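Local coordinates for protein Esterase/lipase (Lactobacillus rhamnosus, PDB 4N5H) that probably hydrolyses carboxylic esters, and perhaps transfers acyl groups, as an esterase of the alpha/beta-hydrolase fold, at residues P234-G239 with N294-R299; A251-F256 with Y263-W268; A6-V11 with G76-D81; D71-G76 with R82-N87. The protein carries 1 engineered substitution. All blocks are in the same frame, centred on the assembly; numbering follows the deposited sequence.

Contact 1 of 4, residues P234-G239 with N294-R299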
loop_
_atom_site.group_PDB
_atom_site.type_symbol
_atom_site.label_atom_id
_atom_site.label_comp_id
_atom_site.label_asym_id
_atom_site.label_seq_id
_atom_site.Cartn_x
_atom_site.Cartn_y
_atom_site.Cartn_z
ATOM N N PRO A 234 9.707 40.650 7.287
ATOM C CA PRO A 234 9.199 40.710 5.923
ATOM C C PRO A 234 8.240 39.523 5.619
ATOM O O PRO A 234 8.348 38.485 6.271
ATOM C CB PRO A 234 10.417 40.581 5.049
ATOM C CG PRO A 234 11.534 40.416 5.986
ATOM C CD PRO A 234 11.079 40.207 7.358
ATOM N N PHE A 235 7.274 39.822 4.761
ATOM C CA PHE A 235 6.244 38.894 4.305
ATOM C C PHE A 235 6.451 38.574 2.851
ATOM O O PHE A 235 7.066 39.337 2.055
ATOM C CB PHE A 235 4.863 39.413 4.473
ATOM C CG PHE A 235 4.374 39.369 5.925
ATOM C CD1 PHE A 235 4.882 40.222 6.889
ATOM C CD2 PHE A 235 3.400 38.448 6.340
ATOM C CE1 PHE A 235 4.432 40.160 8.213
ATOM C CE2 PHE A 235 2.957 38.447 7.626
ATOM C CZ PHE A 235 3.479 39.246 8.584
ATOM N N MET A 236 5.936 37.395 2.450
ATOM C CA MET A 236 5.857 37.055 1.006
ATOM C C MET A 236 4.464 36.525 0.729
ATOM O O MET A 236 3.990 35.578 1.453
ATOM C CB MET A 236 6.895 36.028 0.637
ATOM C CG MET A 236 6.884 35.636 -0.821
ATOM S SD MET A 236 8.120 34.402 -1.197
ATOM C CE MET A 236 7.829 34.195 -2.971
ATOM N N LEU A 237 3.769 37.111 -0.217
ATOM C CA LEU A 237 2.404 36.761 -0.487
ATOM C C LEU A 237 2.371 36.005 -1.808
ATOM O O LEU A 237 2.796 36.533 -2.831
ATOM C CB LEU A 237 1.493 37.980 -0.575
ATOM C CG LEU A 237 0.072 37.757 -0.984
ATOM C CD1 LEU A 237 -0.610 36.824 0.039
ATOM C CD2 LEU A 237 -0.662 39.116 -1.072
ATOM N N ILE A 238 1.880 34.773 -1.721
ATOM C CA ILE A 238 1.798 33.798 -2.816
ATOM C C ILE A 238 0.380 33.474 -3.118
ATOM O O ILE A 238 -0.420 33.206 -2.224
ATOM C CB ILE A 238 2.575 32.539 -2.419
ATOM C CG1 ILE A 238 4.045 32.852 -2.223
ATOM C CG2 ILE A 238 2.367 31.402 -3.402
ATOM C CD1 ILE A 238 4.829 31.784 -1.462
ATOM N N GLY A 239 0.045 33.408 -4.419
ATOM C CA GLY A 239 -1.316 33.066 -4.816
ATOM C C GLY A 239 -1.515 33.416 -6.263
ATOM O O GLY A 239 -0.587 33.222 -7.093
ATOM N N ASN A 294 7.731 27.490 -4.947
ATOM C CA ASN A 294 8.303 27.041 -3.735
ATOM C C ASN A 294 9.792 27.348 -3.637
ATOM O O ASN A 294 10.307 27.734 -2.570
ATOM C CB ASN A 294 7.932 25.582 -3.486
ATOM C CG ASN A 294 6.410 25.400 -3.272
ATOM O OD1 ASN A 294 5.728 26.296 -2.806
ATOM N ND2 ASN A 294 5.934 24.197 -3.585
ATOM N N LEU A 295 10.501 27.126 -4.757
ATOM C CA LEU A 295 11.943 27.540 -4.801
ATOM C C LEU A 295 12.050 29.042 -4.697
ATOM O O LEU A 295 13.010 29.529 -4.015
ATOM C CB LEU A 295 12.598 27.089 -6.056
ATOM C CG LEU A 295 12.827 25.589 -6.203
ATOM C CD1 LEU A 295 13.502 25.216 -7.507
ATOM C CD2 LEU A 295 13.687 25.015 -5.046
ATOM N N GLU A 296 11.140 29.821 -5.302
ATOM C CA GLU A 296 11.244 31.260 -5.182
ATOM C C GLU A 296 11.095 31.715 -3.733
ATOM O O GLU A 296 11.806 32.593 -3.223
ATOM C CB GLU A 296 10.265 31.946 -6.097
ATOM C CG GLU A 296 10.429 33.447 -6.094
ATOM C CD GLU A 296 9.804 34.102 -7.358
ATOM O OE1 GLU A 296 9.762 33.449 -8.434
ATOM O OE2 GLU A 296 9.330 35.266 -7.204
ATOM N N MET A 297 10.174 31.095 -3.026
ATOM C CA MET A 297 10.042 31.268 -1.565
ATOM C C MET A 297 11.316 30.940 -0.806
ATOM O O MET A 297 11.765 31.751 0.053
ATOM C CB MET A 297 8.855 30.490 -1.065
ATOM C CG MET A 297 8.651 30.587 0.441
ATOM S SD MET A 297 7.350 29.510 1.085
ATOM C CE MET A 297 8.144 27.859 0.940
ATOM N N LEU A 298 11.904 29.791 -1.085
ATOM C CA LEU A 298 13.100 29.339 -0.347
ATOM C C LEU A 298 14.272 30.274 -0.698
ATOM O O LEU A 298 15.086 30.613 0.211
ATOM C CB LEU A 298 13.457 27.893 -0.636
ATOM C CG LEU A 298 12.383 26.936 -0.065
ATOM C CD1 LEU A 298 12.731 25.545 -0.615
ATOM C CD2 LEU A 298 12.318 26.927 1.460
ATOM N N ARG A 299 14.309 30.718 -1.948
ATOM C CA ARG A 299 15.399 31.671 -2.315
ATOM C C ARG A 299 15.232 33.050 -1.668
ATOM O O ARG A 299 16.262 33.679 -1.317
ATOM C CB ARG A 299 15.557 31.812 -3.807
ATOM C CG ARG A 299 16.053 30.570 -4.521
ATOM C CD ARG A 299 17.327 29.941 -3.960
ATOM N NE ARG A 299 17.232 28.972 -2.809
ATOM C CZ ARG A 299 16.945 27.688 -2.935
ATOM N NH1 ARG A 299 16.655 27.213 -4.178
ATOM N NH2 ARG A 299 16.926 26.852 -1.895
#
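Met236 on strand 235-239 faces Met297 on helix 294-299, with the helix laid over the sheet and running almost exactly antiparallel to the strand: the axes make 176° and pass 10.4 Å apart. The two methionines lie nearest in the backbone as well, with 7.6 Å between their CA atoms. Met236 is stretched to full length, every torsion near 180°, which carries its thioether at a slant across to the helix backbone. Its SD reaches Met297 CA at 3.7 Å and CB at 4.0 Å, and its CE lies 3.9 Å from Met297 N and touches Glu296 CG at 4.1 Å. Met297 bends at its last torsion (72°), turning its end away while its SD still meets Ile238 CD1 at 4.2 Å. Shortening Met236 to an alanine would probably open a gap between strand and helix and leave Met297 CA and CB without their sulfur neighbour. All of this packing is apolar; Glu296 lends only its aliphatic part, its carboxylate being salt-bridged to Lys266 on the adjoining strand. Helix 288-311 thus covers one side of the alpha/beta-hydrolase sheet at strands 179-183 and 235-240, and Met297 also touches Tyr88 and Leu92 of the neighbouring helix 86-94.

Contact 2 of 4, residues A251-F256 with Y263-W268. With IPA (isopropyl alcohol), chain B.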
loop_
_atom_site.group_PDB
_atom_site.type_symbol
_atom_site.label_atom_id
_atom_site.label_comp_id
_atom_site.label_asym_id
_atom_site.label_seq_id
_atom_site.Cartn_x
_atom_site.Cartn_y
_atom_site.Cartn_z
ATOM N N ALA A 251 -7.145 42.237 -0.563
ATOM C CA ALA A 251 -7.415 42.944 0.706
ATOM C C ALA A 251 -6.169 43.020 1.536
ATOM O O ALA A 251 -5.835 44.087 2.111
ATOM C CB ALA A 251 -8.522 42.281 1.496
ATOM N N LEU A 252 -5.433 41.901 1.661
ATOM C CA LEU A 252 -4.190 41.933 2.402
ATOM C C LEU A 252 -3.131 42.862 1.872
ATOM O O LEU A 252 -2.405 43.519 2.625
ATOM C CB LEU A 252 -3.554 40.521 2.465
ATOM C CG LEU A 252 -2.377 40.420 3.380
ATOM C CD1 LEU A 252 -2.685 40.900 4.799
ATOM C CD2 LEU A 252 -2.022 38.904 3.478
ATOM N N LEU A 253 -3.022 42.985 0.541
ATOM C CA LEU A 253 -2.052 43.901 0.040
ATOM C C LEU A 253 -2.344 45.389 0.518
ATOM O O LEU A 253 -1.446 46.137 0.809
ATOM C CB LEU A 253 -2.022 43.866 -1.470
ATOM C CG LEU A 253 -1.415 42.635 -2.133
ATOM C CD1 LEU A 253 -1.744 42.711 -3.626
ATOM C CD2 LEU A 253 0.043 42.604 -1.858
ATOM N N LYS A 254 -3.589 45.746 0.503
ATOM C CA LYS A 254 -3.975 47.054 0.962
ATOM C C LYS A 254 -3.611 47.252 2.427
ATOM O O LYS A 254 -3.176 48.311 2.831
ATOM C CB LYS A 254 -5.478 47.297 0.750
ATOM C CG LYS A 254 -5.817 47.472 -0.706
ATOM C CD LYS A 254 -7.331 47.470 -0.864
ATOM C CE LYS A 254 -7.640 47.674 -2.322
ATOM N NZ LYS A 254 -8.945 47.019 -2.535
ATOM N N VAL A 255 -3.839 46.232 3.254
ATOM C CA VAL A 255 -3.373 46.279 4.679
ATOM C C VAL A 255 -1.879 46.400 4.807
ATOM O O VAL A 255 -1.355 47.225 5.613
ATOM C CB VAL A 255 -3.838 45.056 5.493
ATOM C CG1 VAL A 255 -3.288 45.138 6.908
ATOM C CG2 VAL A 255 -5.341 44.939 5.417
ATOM N N PHE A 256 -1.137 45.636 3.965
ATOM C CA PHE A 256 0.286 45.736 3.937
ATOM C C PHE A 256 0.732 47.187 3.609
ATOM O O PHE A 256 1.604 47.764 4.274
ATOM C CB PHE A 256 0.884 44.827 2.907
ATOM C CG PHE A 256 0.952 43.310 3.283
ATOM C CD1 PHE A 256 0.796 42.819 4.586
ATOM C CD2 PHE A 256 1.369 42.410 2.283
ATOM C CE1 PHE A 256 0.953 41.454 4.835
ATOM C CE2 PHE A 256 1.560 41.060 2.566
ATOM C CZ PHE A 256 1.383 40.595 3.849
ATOM N N TYR A 263 7.241 43.646 2.064
ATOM C CA TYR A 263 6.765 42.398 1.392
ATOM C C TYR A 263 7.218 42.268 -0.023
ATOM O O TYR A 263 7.547 43.258 -0.696
ATOM C CB TYR A 263 5.249 42.256 1.532
ATOM C CG TYR A 263 4.473 43.196 0.700
ATOM C CD1 TYR A 263 4.098 42.869 -0.589
ATOM C CD2 TYR A 263 4.146 44.489 1.175
ATOM C CE1 TYR A 263 3.380 43.767 -1.348
ATOM C CE2 TYR A 263 3.436 45.384 0.411
ATOM C CZ TYR A 263 3.037 45.036 -0.831
ATOM O OH TYR A 263 2.318 45.883 -1.678
ATOM N N THR A 264 7.206 41.008 -0.508
ATOM C CA THR A 264 7.259 40.681 -1.925
ATOM C C THR A 264 6.092 39.770 -2.254
ATOM O O THR A 264 5.363 39.289 -1.356
ATOM C CB THR A 264 8.571 39.982 -2.263
ATOM O OG1 THR A 264 8.736 38.738 -1.458
ATOM C CG2 THR A 264 9.789 40.873 -1.993
ATOM N N THR A 265 5.854 39.552 -3.543
ATOM C CA THR A 265 4.740 38.768 -3.992
ATOM C C THR A 265 5.168 37.778 -5.021
ATOM O O THR A 265 6.138 37.983 -5.741
ATOM C CB THR A 265 3.602 39.594 -4.576
ATOM O OG1 THR A 265 4.101 40.253 -5.789
ATOM C CG2 THR A 265 3.077 40.628 -3.613
ATOM N N LYS A 266 4.382 36.717 -5.124
ATOM C CA LYS A 266 4.446 35.749 -6.247
ATOM C C LYS A 266 3.009 35.422 -6.558
ATOM O O LYS A 266 2.473 34.434 -6.090
ATOM C CB LYS A 266 5.278 34.507 -5.945
ATOM C CG LYS A 266 5.337 33.481 -7.081
ATOM C CD LYS A 266 6.405 33.704 -8.019
ATOM C CE LYS A 266 6.625 32.518 -8.970
ATOM N NZ LYS A 266 7.468 33.202 -9.982
ATOM N N LEU A 267 2.351 36.289 -7.322
ATOM C CA LEU A 267 0.909 36.161 -7.630
ATOM C C LEU A 267 0.783 35.830 -9.086
ATOM O O LEU A 267 1.203 36.631 -9.957
ATOM C CB LEU A 267 0.217 37.490 -7.339
ATOM C CG LEU A 267 0.111 37.805 -5.845
ATOM C CD1 LEU A 267 -0.175 39.284 -5.649
ATOM C CD2 LEU A 267 -0.938 36.952 -5.167
ATOM N N TRP A 268 0.247 34.673 -9.383
ATOM C CA TRP A 268 0.162 34.221 -10.730
ATOM C C TRP A 268 -1.015 34.931 -11.450
ATOM O O TRP A 268 -2.164 34.950 -10.945
ATOM C CB TRP A 268 -0.004 32.681 -10.705
ATOM C CG TRP A 268 1.245 31.964 -10.289
ATOM C CD1 TRP A 268 1.696 31.704 -9.003
ATOM C CD2 TRP A 268 2.259 31.447 -11.183
ATOM N NE1 TRP A 268 2.867 31.024 -9.066
ATOM C CE2 TRP A 268 3.238 30.842 -10.369
ATOM C CE3 TRP A 268 2.393 31.397 -12.582
ATOM C CZ2 TRP A 268 4.361 30.246 -10.885
ATOM C CZ3 TRP A 268 3.532 30.793 -13.102
ATOM C CH2 TRP A 268 4.470 30.214 -12.275
HETATM C C1 IPA B . 5.144 34.617 -13.501
HETATM C C2 IPA B . 4.786 35.011 -12.036
HETATM C C3 IPA B . 3.964 34.032 -11.345
HETATM O O2 IPA B . 5.844 35.007 -11.112
#
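Phe256 and Tyr263 meet in an oblique aromatic pairing, the ring planes inclined at 36° and the centroids 5.0 Å apart. Phe256 CD2 lies over one face of the tyrosine ring, displaced toward its rim and 3.6 Å from CG, and Phe256 CB rests 3.6 Å from Tyr263 CE2. Tyr263 owes this position to a first torsion of 73°, which wedges CG between the backbone N and the carbonyl carbon and swings the ring up against the helix. Leu253 comes to the same ring crosswise, its CD2 branch 3.6 Å from Tyr263 CE1. That methyl also touches Thr265 CG2 at 4.0 Å, and the Thr265 methyl sits at the tyrosine edge in the ring plane. Further along, Leu253 CD1 meets Leu267 CD1 at 4.3 Å. The phenol oxygen is hydrogen-bonded to Asp257, just beyond the helix segment. With a serine in place of Tyr263, Phe256 and Leu253 would probably lose the surface they pack on, and Asp257 its phenolic mate. On the reverse side of the strand, Lys266 NZ, besides its salt bridges to Glu292 and Glu296, donates at 2.7 Å to O2 of an isopropyl alcohol, probably from the crystallisation liquor. These residues belong to a beta-alpha-beta unit: segment 251-256 of helix 246-258, which follows strand 235-240, runs at 161° to strand 263-268, and the helix rests on one side of the sheet while helix 288-311 covers the other.

Contact 3 of 4, residues A6-V11 with G76-D81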
loop_
_atom_site.group_PDB
_atom_site.type_symbol
_atom_site.label_atom_id
_atom_site.label_comp_id
_atom_site.label_asym_id
_atom_site.label_seq_id
_atom_site.Cartn_x
_atom_site.Cartn_y
_atom_site.Cartn_z
ATOM N N ALA A 6 -27.370 22.226 12.826
ATOM C CA ALA A 6 -27.535 22.115 11.392
ATOM C C ALA A 6 -26.402 22.813 10.619
ATOM O O ALA A 6 -25.919 22.286 9.610
ATOM C CB ALA A 6 -28.841 22.734 10.958
ATOM N N MET A 7 -26.028 24.025 11.047
ATOM C CA MET A 7 -24.975 24.767 10.397
ATOM C C MET A 7 -23.640 23.976 10.547
ATOM O O MET A 7 -22.891 23.869 9.561
ATOM C CB MET A 7 -24.824 26.165 10.971
ATOM C CG MET A 7 -25.808 27.192 10.441
ATOM S SD MET A 7 -25.493 28.890 11.058
ATOM C CE MET A 7 -25.669 28.750 12.849
ATOM N N LEU A 8 -23.385 23.418 11.731
ATOM C CA LEU A 8 -22.186 22.635 11.950
ATOM C C LEU A 8 -22.187 21.438 11.042
ATOM O O LEU A 8 -21.155 21.069 10.444
ATOM C CB LEU A 8 -22.053 22.216 13.382
ATOM C CG LEU A 8 -20.878 21.316 13.715
ATOM C CD1 LEU A 8 -19.588 22.081 13.408
ATOM C CD2 LEU A 8 -20.896 20.860 15.181
ATOM N N ALA A 9 -23.353 20.789 10.918
ATOM C CA ALA A 9 -23.455 19.620 10.050
ATOM C C ALA A 9 -23.195 19.947 8.581
ATOM O O ALA A 9 -22.550 19.156 7.880
ATOM C CB ALA A 9 -24.800 18.868 10.268
ATOM N N LYS A 10 -23.585 21.122 8.127
ATOM C CA LYS A 10 -23.284 21.562 6.775
ATOM C C LYS A 10 -21.753 21.823 6.523
ATOM O O LYS A 10 -21.183 21.479 5.460
ATOM C CB LYS A 10 -24.000 22.843 6.506
ATOM C CG LYS A 10 -25.425 22.612 5.986
ATOM C CD LYS A 10 -25.924 23.834 5.244
ATOM C CE LYS A 10 -24.852 24.297 4.251
ATOM N NZ LYS A 10 -25.416 24.780 2.960
ATOM N N VAL A 11 -21.159 22.507 7.485
ATOM C CA VAL A 11 -19.712 22.767 7.412
ATOM C C VAL A 11 -18.969 21.449 7.413
ATOM O O VAL A 11 -18.107 21.221 6.558
ATOM C CB VAL A 11 -19.266 23.637 8.608
ATOM C CG1 VAL A 11 -17.735 23.714 8.687
ATOM C CG2 VAL A 11 -19.792 25.036 8.458
ATOM N N GLY A 76 -9.753 25.606 6.737
ATOM C CA GLY A 76 -10.892 26.357 7.221
ATOM C C GLY A 76 -11.081 26.440 8.695
ATOM O O GLY A 76 -12.215 26.656 9.195
ATOM N N TRP A 77 -10.027 26.184 9.489
ATOM C CA TRP A 77 -10.068 26.104 10.963
ATOM C C TRP A 77 -10.801 24.934 11.601
ATOM O O TRP A 77 -10.648 24.666 12.801
ATOM C CB TRP A 77 -10.457 27.497 11.597
ATOM C CG TRP A 77 -9.810 28.752 11.112
ATOM C CD1 TRP A 77 -8.629 29.265 11.531
ATOM C CD2 TRP A 77 -10.261 29.643 10.089
ATOM N NE1 TRP A 77 -8.334 30.375 10.885
ATOM C CE2 TRP A 77 -9.309 30.665 9.982
ATOM C CE3 TRP A 77 -11.414 29.692 9.277
ATOM C CZ2 TRP A 77 -9.431 31.756 9.076
ATOM C CZ3 TRP A 77 -11.571 30.740 8.426
ATOM C CH2 TRP A 77 -10.567 31.787 8.303
ATOM N N PHE A 78 -11.504 24.170 10.730
ATOM C CA PHE A 78 -12.360 23.044 11.095
ATOM C C PHE A 78 -11.820 21.676 10.693
ATOM O O PHE A 78 -12.329 20.626 11.090
ATOM C CB PHE A 78 -13.749 23.178 10.383
ATOM C CG PHE A 78 -14.742 24.093 11.082
ATOM C CD1 PHE A 78 -14.768 25.450 10.803
ATOM C CD2 PHE A 78 -15.660 23.562 11.995
ATOM C CE1 PHE A 78 -15.715 26.313 11.387
ATOM C CE2 PHE A 78 -16.588 24.440 12.600
ATOM C CZ PHE A 78 -16.583 25.773 12.309
ATOM N N TYR A 79 -10.724 21.673 9.921
ATOM C CA TYR A 79 -10.271 20.467 9.210
ATOM C C TYR A 79 -8.749 20.447 9.182
ATOM O O TYR A 79 -8.066 21.465 9.066
ATOM C CB TYR A 79 -10.798 20.430 7.771
ATOM C CG TYR A 79 -10.248 19.413 6.841
ATOM C CD1 TYR A 79 -9.310 19.744 5.917
ATOM C CD2 TYR A 79 -10.573 18.096 6.965
ATOM C CE1 TYR A 79 -8.768 18.808 5.081
ATOM C CE2 TYR A 79 -10.008 17.115 6.178
ATOM C CZ TYR A 79 -9.082 17.482 5.205
ATOM O OH TYR A 79 -8.463 16.538 4.343
ATOM N N GLY A 80 -8.229 19.228 9.216
ATOM C CA GLY A 80 -6.800 19.010 8.909
ATOM C C GLY A 80 -6.053 18.458 10.105
ATOM O O GLY A 80 -6.551 18.357 11.229
ATOM N N ASP A 81 -4.783 18.110 9.870
ATOM C CA ASP A 81 -3.932 17.612 10.915
ATOM C C ASP A 81 -2.473 17.725 10.466
ATOM O O ASP A 81 -2.239 18.289 9.397
ATOM C CB ASP A 81 -4.276 16.149 11.325
ATOM C CG ASP A 81 -4.175 15.158 10.184
ATOM O OD1 ASP A 81 -3.346 15.334 9.256
ATOM O OD2 ASP A 81 -5.043 14.199 10.118
#
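One face of the Phe78 ring is covered by Val11, whose CG1 methyl sits almost over the ring centre in a CH-pi contact, 3.9 Å from the centroid and 11° off the ring normal. In the ring plane, at the edge, lies the carbonyl oxygen of Gly76, two residues back in the same loop. Leu8 approaches obliquely, its CD1 branch 3.9 Å from Phe78 CE2, and Tyr206 of helix 203-211 adds an edge-to-face ring contact. Val11 CG1 is placed over the phenyl by a first torsion of 170°, which sets this methyl opposite the backbone N, whereas Leu8, one helical turn earlier, reaches only the CE2 corner of the ring. Residues 76-81 lie in the loop between strand 66-72 and helix 86-94, whose His-Gly-Gly-Gly-Trp sequence is that of the oxyanion-hole loop in many related esterases. The long N-terminal helix 2-28 passes across the outside of this loop and presents Leu8 and Val11 to it on successive turns. Trp15 carries the same helix face onward against Phe78 and Tyr79, and the Tyr79 hydroxyl is hydrogen-bonded to Asp22. Helix 203-211 lies in the same packing, with Tyr206 touching Val11 and Trp77 as well.

Contact 4 of 4, residues D71-G76 with R82-N87. With IPA (isopropyl alcohol), chain C.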
loop_
_atom_site.group_PDB
_atom_site.type_symbol
_atom_site.label_atom_id
_atom_site.label_comp_id
_atom_site.label_asym_id
_atom_site.label_seq_id
_atom_site.Cartn_x
_atom_site.Cartn_y
_atom_site.Cartn_z
ATOM N N ASP A 71 5.623 25.090 9.136
ATOM C CA ASP A 71 4.397 25.079 8.353
ATOM C C ASP A 71 3.116 24.927 9.189
ATOM O O ASP A 71 3.004 24.021 10.031
ATOM C CB ASP A 71 4.419 23.902 7.365
ATOM C CG ASP A 71 3.275 23.982 6.381
ATOM O OD1 ASP A 71 3.128 25.029 5.772
ATOM O OD2 ASP A 71 2.503 22.972 6.227
ATOM N N ILE A 72 2.179 25.824 8.910
ATOM C CA ILE A 72 0.845 25.824 9.544
ATOM C C ILE A 72 -0.150 25.505 8.438
ATOM O O ILE A 72 -0.451 26.315 7.555
ATOM C CB ILE A 72 0.484 27.145 10.183
ATOM C CG1 ILE A 72 1.561 27.577 11.154
ATOM C CG2 ILE A 72 -0.908 27.045 10.844
ATOM C CD1 ILE A 72 1.347 29.013 11.673
ATOM N N HIS A 73 -0.761 24.339 8.525
ATOM C CA HIS A 73 -1.706 23.868 7.515
ATOM C C HIS A 73 -3.031 24.579 7.550
ATOM O O HIS A 73 -3.361 25.218 8.572
ATOM C CB HIS A 73 -1.921 22.346 7.644
ATOM C CG HIS A 73 -2.768 21.968 8.798
ATOM N ND1 HIS A 73 -4.164 22.093 8.754
ATOM C CD2 HIS A 73 -2.448 21.543 10.054
ATOM C CE1 HIS A 73 -4.651 21.713 9.928
ATOM N NE2 HIS A 73 -3.649 21.320 10.699
ATOM N N GLY A 74 -3.741 24.506 6.440
ATOM C CA GLY A 74 -5.063 25.043 6.306
ATOM C C GLY A 74 -6.176 24.016 6.511
ATOM O O GLY A 74 -5.957 22.967 7.141
ATOM N N GLY A 75 -7.361 24.345 6.028
ATOM C CA GLY A 75 -8.569 23.582 6.264
ATOM C C GLY A 75 -9.664 24.333 6.994
ATOM O O GLY A 75 -10.493 23.733 7.724
ATOM N N GLY A 76 -9.753 25.606 6.737
ATOM C CA GLY A 76 -10.892 26.357 7.221
ATOM C C GLY A 76 -11.081 26.440 8.695
ATOM O O GLY A 76 -12.215 26.656 9.195
ATOM N N ARG A 82 -1.524 17.279 11.283
ATOM C CA ARG A 82 -0.097 17.380 10.952
ATOM C C ARG A 82 0.314 16.640 9.701
ATOM O O ARG A 82 1.405 16.875 9.179
ATOM C CB ARG A 82 0.744 16.903 12.128
ATOM C CG ARG A 82 0.587 15.434 12.511
ATOM C CD ARG A 82 1.457 15.090 13.733
ATOM N NE ARG A 82 0.940 13.854 14.283
ATOM C CZ ARG A 82 1.018 12.635 13.744
ATOM N NH1 ARG A 82 1.875 12.323 12.771
ATOM N NH2 ARG A 82 0.251 11.676 14.284
ATOM N N ASN A 83 -0.513 15.711 9.212
ATOM C CA ASN A 83 -0.177 14.980 7.988
ATOM C C ASN A 83 -0.709 15.583 6.700
ATOM O O ASN A 83 -0.300 15.173 5.581
ATOM C CB ASN A 83 -0.657 13.513 8.119
ATOM C CG ASN A 83 0.100 12.751 9.193
ATOM O OD1 ASN A 83 1.288 12.963 9.443
ATOM N ND2 ASN A 83 -0.631 11.910 9.927
ATOM N N LEU A 84 -1.608 16.562 6.808
ATOM C CA LEU A 84 -2.270 17.112 5.634
ATOM C C LEU A 84 -1.334 17.616 4.575
ATOM O O LEU A 84 -1.540 17.335 3.384
ATOM C CB LEU A 84 -3.304 18.184 6.014
ATOM C CG LEU A 84 -4.071 18.847 4.900
ATOM C CD1 LEU A 84 -4.957 17.788 4.218
ATOM C CD2 LEU A 84 -5.007 19.915 5.459
ATOM N N ASN A 85 -0.317 18.399 5.000
ATOM C CA ASN A 85 0.658 18.958 4.074
ATOM C C ASN A 85 1.943 18.195 4.021
ATOM O O ASN A 85 3.016 18.736 3.716
ATOM C CB ASN A 85 0.943 20.439 4.517
ATOM C CG ASN A 85 -0.225 21.388 4.236
ATOM O OD1 ASN A 85 -1.258 21.014 3.698
ATOM N ND2 ASN A 85 -0.016 22.638 4.619
ATOM N N ARG A 86 1.883 16.877 4.249
ATOM C CA ARG A 86 3.113 16.134 4.286
ATOM C C ARG A 86 3.952 16.185 3.004
ATOM O O ARG A 86 5.184 16.297 3.100
ATOM C CB ARG A 86 2.901 14.722 4.743
ATOM C CG ARG A 86 2.142 13.867 3.771
ATOM C CD ARG A 86 1.665 12.594 4.525
ATOM N NE ARG A 86 0.786 11.742 3.736
ATOM C CZ ARG A 86 -0.523 11.857 3.659
ATOM N NH1 ARG A 86 -1.156 12.808 4.289
ATOM N NH2 ARG A 86 -1.210 10.988 2.916
ATOM N N ASN A 87 3.328 16.138 1.815
ATOM C CA ASN A 87 4.141 16.120 0.576
ATOM C C ASN A 87 4.810 17.475 0.364
ATOM O O ASN A 87 5.965 17.502 0.007
ATOM C CB ASN A 87 3.307 15.743 -0.629
ATOM C CG ASN A 87 3.132 14.215 -0.705
ATOM O OD1 ASN A 87 3.708 13.415 0.112
ATOM N ND2 ASN A 87 2.350 13.800 -1.666
HETATM C C1 IPA C . -4.524 11.360 2.993
HETATM C C2 IPA C . -4.986 12.688 3.646
HETATM C C3 IPA C . -6.069 12.231 4.611
HETATM O O2 IPA C . -3.881 13.282 4.443
HETATM O O HOH W 1 -3.345 22.831 3.922
#
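Asn85 reaches back to Asp71 and His73 where strand 66-72 ends and the His-Gly-Gly-Gly-Trp loop begins, a sequence that in related alpha/beta-hydrolases supplies the oxyanion hole. Followed outward, its CB lies 3.4 Å from Asp71 OD2. A first torsion of -72° puts CG beside the backbone N, and this carbon packs on His73 CB at 3.9 Å. At the tip, ND2 donates to Asp71 OD2 over 3.0 Å in a nearly straight bond (165°). The carboxylate oxygen uses its syn lone pair and lies almost in the amide plane, although the amide and carboxylate planes are turned 36° apart. ND2 has a second acceptor in Asp145 OD2, on the strand leading to the probable nucleophile elbow, so the amide N-H groups serve two carboxylates and would probably lessen any repulsion between them if both are charged. The other tip atom, OD1, accepts from a water that in turn takes the N-H of Gly74, linking the amide to the glycine backbone. His73 stacks on Tyr104, and its ND1 donates to Gly74 O at 2.6 Å, in both the ring plane and the carbonyl plane, which fixes the turn of the imidazole. Leu84 brings CD2 to within 3.6 Å of that same Gly74 oxygen. In the second segment a type I turn runs from Asn83 to Arg86. Asn83 O accepts from Arg86 N and Arg86 NH1 on opposite faces of its carbonyl plane, and NH1 also donates at 2.8 Å to O2 of an isopropyl alcohol, probably from the crystallisation liquor.

Contacts 1 and 2 treat the same part of the sheet from its two sides: strands 235-240 and 263-268 are neighbours, contact 1 is buried between strand 235-240 and helix 288-311, and contact 2 lies nearer the surface. Both are apolar, sulfur-rich in the first and aromatic in the second. Contact 4, also buried, reaches the same sheet about 17 Å from contact 1, centre to centre, but is polar, built on an amide, a carboxylate and a water. It shares Gly76 with contact 3, whose segments alternate with its own along the chain. Contact 3, buried too, instead holds the loop to the N-terminal helix by hydrocarbon packing, on the opposite side of the chain's centre from contact 1.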